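Local coordinates for 2-dehydropantoate 2-reductase (PDB 3EGO), which probably catalyses the NADPH-dependent reduction of ketopantoate to pantoate on the route to pantothenate, at residues Tyr267-Ala272 against His281-Tyr286; Ala219-Lys224 against Ser273-Asp278; Cys17-Ser22 against Ile45-Gly50. One frame throughout, in Å; residues are numbered along the deposited sequence.

Contact 1. Residues Tyr267-Ala272 against His281-Tyr286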
loop_
_atom_site.group_PDB
_atom_site.type_symbol
_atom_site.label_atom_id
_atom_site.label_comp_id
_atom_site.label_asym_id
_atom_site.label_seq_id
_atom_site.Cartn_x
_atom_site.Cartn_y
_atom_site.Cartn_z
ATOM N N TYR A 267 13.983 -9.944 7.428
ATOM C CA TYR A 267 15.299 -10.097 8.066
ATOM C C TYR A 267 15.716 -8.869 8.899
ATOM O O TYR A 267 16.231 -9.005 10.022
ATOM C CB TYR A 267 16.350 -10.440 7.014
ATOM C CG TYR A 267 17.755 -10.219 7.485
ATOM C CD1 TYR A 267 18.474 -11.240 8.080
ATOM C CD2 TYR A 267 18.370 -9.006 7.297
ATOM C CE1 TYR A 267 19.778 -11.049 8.506
ATOM C CE2 TYR A 267 19.675 -8.799 7.711
ATOM C CZ TYR A 267 20.366 -9.824 8.327
ATOM O OH TYR A 267 21.673 -9.639 8.762
ATOM N N LEU A 268 15.525 -7.675 8.340
ATOM C CA LEU A 268 15.725 -6.439 9.061
ATOM C C LEU A 268 14.834 -6.397 10.322
ATOM O O LEU A 268 15.282 -5.975 11.394
ATOM C CB LEU A 268 15.421 -5.252 8.160
ATOM C CG LEU A 268 16.494 -5.027 7.079
ATOM C CD1 LEU A 268 16.011 -4.091 6.003
ATOM C CD2 LEU A 268 17.773 -4.450 7.692
ATOM N N LEU A 269 13.593 -6.856 10.200
ATOM C CA LEU A 269 12.685 -6.827 11.368
ATOM C C LEU A 269 13.216 -7.717 12.494
ATOM O O LEU A 269 13.234 -7.295 13.651
ATOM C CB LEU A 269 11.261 -7.207 10.981
ATOM C CG LEU A 269 10.631 -6.219 9.963
ATOM C CD1 LEU A 269 9.194 -6.643 9.660
ATOM C CD2 LEU A 269 10.655 -4.783 10.436
ATOM N N LYS A 270 13.655 -8.924 12.148
ATOM C CA LYS A 270 14.216 -9.854 13.131
ATOM C C LYS A 270 15.436 -9.262 13.782
ATOM O O LYS A 270 15.625 -9.383 14.991
ATOM C CB LYS A 270 14.561 -11.189 12.488
ATOM C CG LYS A 270 13.318 -12.007 12.176
ATOM C CD LYS A 270 13.603 -13.102 11.185
ATOM C CE LYS A 270 12.577 -14.203 11.334
ATOM N NZ LYS A 270 12.995 -15.423 10.590
ATOM N N GLU A 271 16.253 -8.590 12.982
ATOM C CA GLU A 271 17.452 -7.939 13.513
ATOM C C GLU A 271 17.184 -6.709 14.384
ATOM O O GLU A 271 17.898 -6.486 15.378
ATOM C CB GLU A 271 18.427 -7.604 12.375
ATOM C CG GLU A 271 19.072 -8.829 11.788
ATOM C CD GLU A 271 20.062 -9.437 12.755
ATOM O OE1 GLU A 271 20.835 -8.656 13.338
ATOM O OE2 GLU A 271 20.043 -10.670 12.934
ATOM N N ALA A 272 16.182 -5.906 14.022
ATOM C CA ALA A 272 15.795 -4.750 14.840
ATOM C C ALA A 272 15.363 -5.242 16.204
ATOM O O ALA A 272 15.733 -4.665 17.250
ATOM C CB ALA A 272 14.648 -3.968 14.180
ATOM N N HIS A 281 8.833 2.194 10.227
ATOM C CA HIS A 281 8.545 2.319 8.798
ATOM C C HIS A 281 8.702 0.981 8.110
ATOM O O HIS A 281 7.840 0.575 7.342
ATOM C CB HIS A 281 9.439 3.356 8.157
ATOM C CG HIS A 281 9.261 4.717 8.737
ATOM N ND1 HIS A 281 9.917 5.133 9.873
ATOM C CD2 HIS A 281 8.458 5.737 8.364
ATOM C CE1 HIS A 281 9.548 6.373 10.156
ATOM N NE2 HIS A 281 8.653 6.757 9.262
ATOM N N LEU A 282 9.809 0.294 8.364
ATOM C CA LEU A 282 9.950 -1.077 7.861
ATOM C C LEU A 282 8.782 -1.989 8.263
ATOM O O LEU A 282 8.353 -2.855 7.504
ATOM C CB LEU A 282 11.291 -1.672 8.337
ATOM C CG LEU A 282 12.541 -1.090 7.665
ATOM C CD1 LEU A 282 13.762 -1.439 8.499
ATOM C CD2 LEU A 282 12.700 -1.658 6.274
ATOM N N GLU A 283 8.269 -1.833 9.480
ATOM C CA GLU A 283 7.218 -2.729 9.923
ATOM C C GLU A 283 5.930 -2.424 9.141
ATOM O O GLU A 283 5.156 -3.329 8.788
ATOM C CB GLU A 283 6.959 -2.481 11.407
ATOM C CG GLU A 283 6.202 -3.557 12.080
ATOM C CD GLU A 283 7.140 -4.511 12.744
ATOM O OE1 GLU A 283 7.338 -5.594 12.176
ATOM O OE2 GLU A 283 7.688 -4.167 13.820
ATOM N N PHE A 284 5.672 -1.157 8.889
ATOM C CA PHE A 284 4.435 -0.782 8.186
ATOM C C PHE A 284 4.482 -1.291 6.712
ATOM O O PHE A 284 3.498 -1.793 6.149
ATOM C CB PHE A 284 4.238 0.745 8.184
ATOM C CG PHE A 284 2.919 1.161 7.543
ATOM C CD1 PHE A 284 1.745 1.135 8.292
ATOM C CD2 PHE A 284 2.849 1.466 6.194
ATOM C CE1 PHE A 284 0.519 1.474 7.706
ATOM C CE2 PHE A 284 1.644 1.794 5.591
ATOM C CZ PHE A 284 0.473 1.770 6.333
ATOM N N LEU A 285 5.642 -1.129 6.094
ATOM C CA LEU A 285 5.853 -1.609 4.738
ATOM C C LEU A 285 5.661 -3.117 4.636
ATOM O O LEU A 285 4.992 -3.601 3.735
ATOM C CB LEU A 285 7.266 -1.218 4.296
ATOM C CG LEU A 285 7.506 0.279 4.084
ATOM C CD1 LEU A 285 9.026 0.604 3.851
ATOM C CD2 LEU A 285 6.693 0.776 2.900
ATOM N N TYR A 286 6.284 -3.847 5.555
ATOM C CA TYR A 286 6.174 -5.288 5.638
ATOM C C TYR A 286 4.715 -5.693 5.813
ATOM O O TYR A 286 4.211 -6.537 5.079
ATOM C CB TYR A 286 7.028 -5.809 6.803
ATOM C CG TYR A 286 7.053 -7.320 6.940
ATOM C CD1 TYR A 286 7.771 -8.112 6.054
ATOM C CD2 TYR A 286 6.331 -7.954 7.941
ATOM C CE1 TYR A 286 7.774 -9.512 6.175
ATOM C CE2 TYR A 286 6.319 -9.339 8.069
ATOM C CZ TYR A 286 7.049 -10.111 7.179
ATOM O OH TYR A 286 7.047 -11.486 7.306
#
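Leu269 pushes its two methyls in different directions against the helix of 281-286, and they make the tightest packing between the two segments. CD1 comes obliquely at the root of the Tyr286 ring, 3.5 Å from Tyr286 CG, while CD2 rests 3.8 Å from Leu282 CB. A branched leucine suits this place because its two methyls can meet two different residues of the facing helix, Tyr286 and Leu282. With its CG beside the backbone N (chi1 -62°), the fork is held out toward that helix.

Glu283 reaches the same leucine. Its chain leaves with CG anti to the backbone N and then bends sharply at chi2 (95°), which brings OE1 to 3.3 Å from Leu269 CD1. Here a carboxylate oxygen lies against a methyl and makes no hydrogen bond across the segments; the residue is partly exposed, which suits its charge.

The two segments form an antiparallel helix pair in the helical C-terminal half of the ketopantoate reductase fold, joined by a short connection. Their axes come within 10.1 Å and run at 141° to each other, a wide spacing filled by leucines.

On the deeper side the direct touch is looser: Leu268 CD1 and Leu282 CD2 meet at 4.1 Å. Both leucines are nevertheless buried, since Leu268 also packs on Leu182 and Ala186 of helix 174-195, and Leu282 on Ile265. Toward the outer side Leu269, Glu283 and Tyr286 are all partly exposed, and Tyr286 directs its hydroxyl to a hydrogen bond with Asp262. Glu283 also packs on Ala207 of the second subunit.

Contact 2. Residues Ala219-Lys224 against Ser273-Asp278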
loop_
_atom_site.group_PDB
_atom_site.type_symbol
_atom_site.label_atom_id
_atom_site.label_comp_id
_atom_site.label_asym_id
_atom_site.label_seq_id
_atom_site.Cartn_x
_atom_site.Cartn_y
_atom_site.Cartn_z
ATOM N N ALA A 219 17.113 1.034 8.479
ATOM C CA ALA A 219 17.823 -0.130 7.960
ATOM C C ALA A 219 19.302 0.013 8.217
ATOM O O ALA A 219 19.954 -0.929 8.649
ATOM C CB ALA A 219 17.575 -0.269 6.445
ATOM N N CYS A 220 19.814 1.209 7.942
ATOM C CA CYS A 220 21.235 1.510 8.135
ATOM C C CYS A 220 21.691 1.206 9.568
ATOM O O CYS A 220 22.689 0.510 9.773
ATOM C CB CYS A 220 21.517 2.952 7.713
ATOM S SG CYS A 220 23.256 3.513 7.868
ATOM N N ARG A 221 20.938 1.683 10.561
ATOM C CA ARG A 221 21.239 1.358 11.959
ATOM C C ARG A 221 21.127 -0.125 12.313
ATOM O O ARG A 221 21.991 -0.667 13.024
ATOM C CB ARG A 221 20.395 2.192 12.921
ATOM C CG ARG A 221 20.647 1.876 14.395
ATOM C CD ARG A 221 22.154 2.045 14.793
ATOM N NE ARG A 221 22.394 1.594 16.169
ATOM C CZ ARG A 221 22.616 0.327 16.507
ATOM N NH1 ARG A 221 22.668 -0.616 15.566
ATOM N NH2 ARG A 221 22.793 -0.005 17.782
ATOM N N ILE A 222 20.077 -0.801 11.843
ATOM C CA ILE A 222 19.888 -2.215 12.141
ATOM C C ILE A 222 21.081 -3.036 11.613
ATOM O O ILE A 222 21.566 -3.977 12.271
ATOM C CB ILE A 222 18.570 -2.756 11.473
ATOM C CG1 ILE A 222 17.323 -2.188 12.177
ATOM C CG2 ILE A 222 18.519 -4.247 11.492
ATOM C CD1 ILE A 222 16.055 -2.149 11.259
ATOM N N LEU A 223 21.557 -2.670 10.427
ATOM C CA LEU A 223 22.668 -3.404 9.793
ATOM C C LEU A 223 24.043 -2.960 10.304
ATOM O O LEU A 223 25.072 -3.625 10.007
ATOM C CB LEU A 223 22.630 -3.216 8.268
ATOM C CG LEU A 223 21.403 -3.791 7.570
ATOM C CD1 LEU A 223 21.306 -3.228 6.159
ATOM C CD2 LEU A 223 21.361 -5.339 7.574
ATOM N N LYS A 224 24.073 -1.821 11.005
ATOM C CA LYS A 224 25.321 -1.232 11.485
ATOM C C LYS A 224 26.305 -0.986 10.335
ATOM O O LYS A 224 27.460 -1.422 10.377
ATOM C CB LYS A 224 25.942 -2.164 12.528
ATOM C CG LYS A 224 25.133 -2.282 13.803
ATOM C CD LYS A 224 25.549 -3.493 14.609
ATOM C CE LYS A 224 24.939 -3.458 15.989
ATOM N NZ LYS A 224 25.273 -4.696 16.758
ATOM N N SER A 273 14.573 -6.303 16.189
ATOM C CA SER A 273 14.033 -6.871 17.418
ATOM C C SER A 273 15.150 -7.382 18.348
ATOM O O SER A 273 15.138 -7.116 19.560
ATOM C CB SER A 273 13.053 -7.990 17.085
ATOM O OG SER A 273 12.742 -8.744 18.236
ATOM N N LEU A 274 16.122 -8.089 17.779
ATOM C CA LEU A 274 17.229 -8.630 18.567
ATOM C C LEU A 274 18.065 -7.528 19.205
ATOM O O LEU A 274 18.755 -7.773 20.193
ATOM C CB LEU A 274 18.147 -9.521 17.712
ATOM C CG LEU A 274 17.689 -10.869 17.140
ATOM C CD1 LEU A 274 18.765 -11.432 16.210
ATOM C CD2 LEU A 274 17.316 -11.888 18.225
ATOM N N GLN A 275 18.040 -6.335 18.632
ATOM C CA GLN A 275 18.841 -5.245 19.154
ATOM C C GLN A 275 18.020 -4.218 19.939
ATOM O O GLN A 275 18.562 -3.177 20.353
ATOM C CB GLN A 275 19.582 -4.535 18.025
ATOM C CG GLN A 275 20.582 -5.395 17.247
ATOM C CD GLN A 275 21.171 -4.627 16.080
ATOM O OE1 GLN A 275 21.806 -3.574 16.254
ATOM N NE2 GLN A 275 20.925 -5.121 14.875
ATOM N N GLY A 276 16.719 -4.481 20.103
ATOM C CA GLY A 276 15.819 -3.535 20.773
ATOM C C GLY A 276 15.731 -2.229 19.998
ATOM O O GLY A 276 15.595 -1.136 20.567
ATOM N N LEU A 277 15.817 -2.340 18.680
ATOM C CA LEU A 277 15.755 -1.168 17.824
ATOM C C LEU A 277 14.346 -1.025 17.252
ATOM O O LEU A 277 13.608 -2.000 17.112
ATOM C CB LEU A 277 16.758 -1.290 16.673
ATOM C CG LEU A 277 18.245 -1.007 16.952
ATOM C CD1 LEU A 277 19.131 -1.571 15.792
ATOM C CD2 LEU A 277 18.447 0.491 17.130
ATOM N N ASP A 278 13.999 0.198 16.901
ATOM C CA ASP A 278 12.709 0.458 16.329
ATOM C C ASP A 278 12.835 0.398 14.806
ATOM O O ASP A 278 13.893 0.689 14.215
ATOM C CB ASP A 278 12.183 1.804 16.809
ATOM C CG ASP A 278 11.749 1.761 18.295
ATOM O OD1 ASP A 278 11.278 0.694 18.781
ATOM O OD2 ASP A 278 11.890 2.800 18.973
HETATM O O HOH W 1 22.559 -2.357 18.621
#
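Gln275 uses both ends of its side-chain amide to tie one helix end to another. NE2 gives a nearly straight hydrogen bond (166°) to Ile222 O at 2.9 Å, lying in the carbonyl plane on a lone pair, with the acceptor also close to the amide's own plane. That carbonyl belongs to the final turn of helix 206-223, where helical amide partners run out. NE2 has a second, weak bond to Glu271 O of its own helix.

The other end, OE1, accepts from Arg221 NH1 at 3.2 Å, a bent bond in which the oxygen sits out of the guanidinium plane. A water gives a hydrogen to Gln275 OE1 at 2.8 Å; its approach to Arg221 NH2 is suspiciously short, and that leg is doubtful. Lys224 runs its extended chain past the same oxygen, CE lying 3.1 Å from Gln275 OE1, without forming a bond. With a leucine in place of Gln275, Ile222 O would probably lose this donor and Arg221 NH1 its acceptor, leaving the guanidinium freer to turn.

Beneath the polar clasp Leu277 provides the apolar part. Its CD1 lies over one face of the guanidinium, 3.7 Å from Arg221 NH1, and also reaches Ile222 CA at 3.8 Å; CD2 meets Arg221 CG at 3.8 Å. The long arginine thus offers aliphatic stem and flat head to the leucine while its charge stays near solvent, away from the annotated sites.

Both segments leave their helices with positive phi. Gly276, whose lack of a side chain makes that conformation easy, and Lys224 are each the C-prime residue of a Schellman motif, so the arrangement is a junction of two helix C-termini.

Contact 3. Residues Cys17-Ser22 against Ile45-Gly50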
loop_
_atom_site.group_PDB
_atom_site.type_symbol
_atom_site.label_atom_id
_atom_site.label_comp_id
_atom_site.label_asym_id
_atom_site.label_seq_id
_atom_site.Cartn_x
_atom_site.Cartn_y
_atom_site.Cartn_z
ATOM N N CYS A 17 23.726 -19.165 -14.738
ATOM C CA CYS A 17 24.901 -19.825 -14.179
ATOM C C CYS A 17 25.157 -21.157 -14.890
ATOM O O CYS A 17 26.288 -21.535 -15.139
ATOM C CB CYS A 17 24.684 -20.121 -12.681
ATOM S SG CYS A 17 24.675 -18.635 -11.642
ATOM N N ALA A 18 24.087 -21.889 -15.194
ATOM C CA ALA A 18 24.262 -23.202 -15.836
ATOM C C ALA A 18 24.914 -23.016 -17.200
ATOM O O ALA A 18 25.829 -23.737 -17.526
ATOM C CB ALA A 18 22.894 -23.891 -15.975
ATOM N N TYR A 19 24.468 -22.036 -17.991
ATOM C CA TYR A 19 25.084 -21.828 -19.280
ATOM C C TYR A 19 26.609 -21.569 -19.160
ATOM O O TYR A 19 27.481 -22.219 -19.792
ATOM C CB TYR A 19 24.409 -20.678 -20.066
ATOM C CG TYR A 19 25.217 -20.473 -21.342
ATOM C CD1 TYR A 19 25.055 -21.338 -22.429
ATOM C CD2 TYR A 19 26.213 -19.497 -21.416
ATOM C CE1 TYR A 19 25.834 -21.196 -23.562
ATOM C CE2 TYR A 19 26.980 -19.354 -22.513
ATOM C CZ TYR A 19 26.800 -20.228 -23.584
ATOM O OH TYR A 19 27.590 -20.078 -24.696
ATOM N N TYR A 20 26.960 -20.624 -18.313
ATOM C CA TYR A 20 28.317 -20.197 -18.322
ATOM C C TYR A 20 29.231 -21.188 -17.640
ATOM O O TYR A 20 30.379 -21.350 -18.078
ATOM C CB TYR A 20 28.433 -18.783 -17.726
ATOM C CG TYR A 20 28.054 -17.676 -18.670
ATOM C CD1 TYR A 20 26.888 -16.940 -18.482
ATOM C CD2 TYR A 20 28.894 -17.333 -19.730
ATOM C CE1 TYR A 20 26.552 -15.895 -19.324
ATOM C CE2 TYR A 20 28.573 -16.296 -20.574
ATOM C CZ TYR A 20 27.385 -15.575 -20.362
ATOM O OH TYR A 20 27.051 -14.516 -21.203
ATOM N N LEU A 21 28.757 -21.861 -16.584
ATOM C CA LEU A 21 29.618 -22.843 -15.886
ATOM C C LEU A 21 29.765 -24.134 -16.723
ATOM O O LEU A 21 30.802 -24.789 -16.690
ATOM C CB LEU A 21 29.083 -23.177 -14.486
ATOM C CG LEU A 21 29.142 -21.962 -13.517
ATOM C CD1 LEU A 21 28.348 -22.210 -12.199
ATOM C CD2 LEU A 21 30.630 -21.601 -13.256
ATOM N N SER A 22 28.756 -24.431 -17.529
ATOM C CA SER A 22 28.822 -25.567 -18.477
ATOM C C SER A 22 29.981 -25.424 -19.474
ATOM O O SER A 22 30.434 -26.423 -20.039
ATOM C CB SER A 22 27.519 -25.680 -19.248
ATOM O OG SER A 22 27.544 -24.816 -20.377
ATOM N N ILE A 45 20.367 -25.577 -22.899
ATOM C CA ILE A 45 20.037 -24.228 -22.477
ATOM C C ILE A 45 20.415 -23.247 -23.562
ATOM O O ILE A 45 21.506 -23.321 -24.137
ATOM C CB ILE A 45 20.788 -23.879 -21.161
ATOM C CG1 ILE A 45 20.141 -24.626 -19.995
ATOM C CG2 ILE A 45 20.736 -22.375 -20.879
ATOM C CD1 ILE A 45 21.011 -24.611 -18.791
ATOM N N ARG A 46 19.538 -22.305 -23.842
ATOM C CA ARG A 46 19.862 -21.273 -24.804
ATOM C C ARG A 46 20.138 -20.006 -24.047
ATOM O O ARG A 46 19.408 -19.658 -23.137
ATOM C CB ARG A 46 18.687 -21.018 -25.738
ATOM C CG ARG A 46 18.209 -22.254 -26.476
ATOM C CD ARG A 46 19.286 -22.803 -27.418
ATOM N NE ARG A 46 18.948 -24.116 -27.977
ATOM C CZ ARG A 46 18.228 -24.300 -29.085
ATOM N NH1 ARG A 46 17.975 -25.530 -29.510
ATOM N NH2 ARG A 46 17.763 -23.259 -29.773
ATOM N N LEU A 47 21.182 -19.303 -24.432
ATOM C CA LEU A 47 21.409 -18.010 -23.820
ATOM C C LEU A 47 21.429 -16.994 -24.920
ATOM O O LEU A 47 22.113 -17.198 -25.942
ATOM C CB LEU A 47 22.740 -18.002 -23.070
ATOM C CG LEU A 47 23.044 -16.619 -22.484
ATOM C CD1 LEU A 47 23.326 -16.729 -20.973
ATOM C CD2 LEU A 47 24.206 -16.067 -23.234
ATOM N N TYR A 48 20.678 -15.911 -24.719
ATOM C CA TYR A 48 20.610 -14.790 -25.659
ATOM C C TYR A 48 21.451 -13.647 -25.101
ATOM O O TYR A 48 21.386 -13.312 -23.898
ATOM C CB TYR A 48 19.163 -14.318 -25.822
ATOM C CG TYR A 48 18.166 -15.329 -26.370
ATOM C CD1 TYR A 48 17.634 -15.189 -27.646
ATOM C CD2 TYR A 48 17.732 -16.408 -25.594
ATOM C CE1 TYR A 48 16.694 -16.125 -28.144
ATOM C CE2 TYR A 48 16.831 -17.328 -26.068
ATOM C CZ TYR A 48 16.306 -17.189 -27.342
ATOM O OH TYR A 48 15.394 -18.114 -27.801
ATOM N N LYS A 49 22.279 -13.051 -25.944
ATOM C CA LYS A 49 23.086 -11.978 -25.467
ATOM C C LYS A 49 23.262 -11.047 -26.617
ATOM O O LYS A 49 24.068 -11.319 -27.521
ATOM C CB LYS A 49 24.428 -12.451 -24.957
ATOM C CG LYS A 49 25.181 -11.390 -24.237
ATOM C CD LYS A 49 26.331 -12.008 -23.497
ATOM C CE LYS A 49 27.219 -12.850 -24.452
ATOM N NZ LYS A 49 27.953 -13.982 -23.731
ATOM N N GLY A 50 22.480 -9.975 -26.552
ATOM C CA GLY A 50 22.513 -8.859 -27.494
ATOM C C GLY A 50 22.658 -9.227 -28.954
ATOM O O GLY A 50 23.538 -8.693 -29.655
#
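Tyr20 OH has two partners on adjacent strands: Lys49 NZ donates to it at 2.7 Å, close to the ring plane, and His136 ND1 of strand 133-138 is also hydrogen-bonded to it. The lysine gets there by a bend at chi3 (54°), which turns its amine back to the phenol.

The rest is apolar. Alternate residues of the strand, Ile45, Leu47 and Lys49, point at helix 12-22, which the strand crosses nearly at a right angle (98°). Leu47 CB lies over one face of the Tyr19 ring, 4.1 Å from its centroid, a CH-pi contact, while Leu47 CD1 touches Tyr20 CE1 at 3.7 Å. Tyr19 in turn sets CD2 above the centre of the Tyr20 ring. At the far end small meets branched: Ala18 CB and Ile45 CD1 are squeezed to 3.5 Å, which a larger residue than alanine could hardly allow.

Helix 12-22 begins within the glycine-rich stretch Gly9-Gly14, which probably binds NADP, as in Rossmann-type domains. Asp165 adds only a long, weak ion pair to Lys49, and the Tyr20 hydroxyl is a close partner of this ammonium, whose charge would probably polarise it.

Contacts 1 and 2 are neighbours, their centres 9 Å apart, and share helix 261-274: contact 1 sets its body against the last helix, contact 2 its C-terminal end against helix 206-223. They touch directly, with Leu282 CD1 3.7 Å from Ile222 CD1, so their apolar layers join. Contact 3 lies on the opposite side of the chain's centre, about 36 Å and 40 Å from the other two centres, in the nucleotide-binding part. Chemistry follows place: partly buried contact 1 is held by packing without a hydrogen bond, surface contact 2 by the glutamine amide's hydrogen bonds together with packing of Leu277, and buried contact 3 by aromatic and aliphatic packing with one lysine-tyrosine bond.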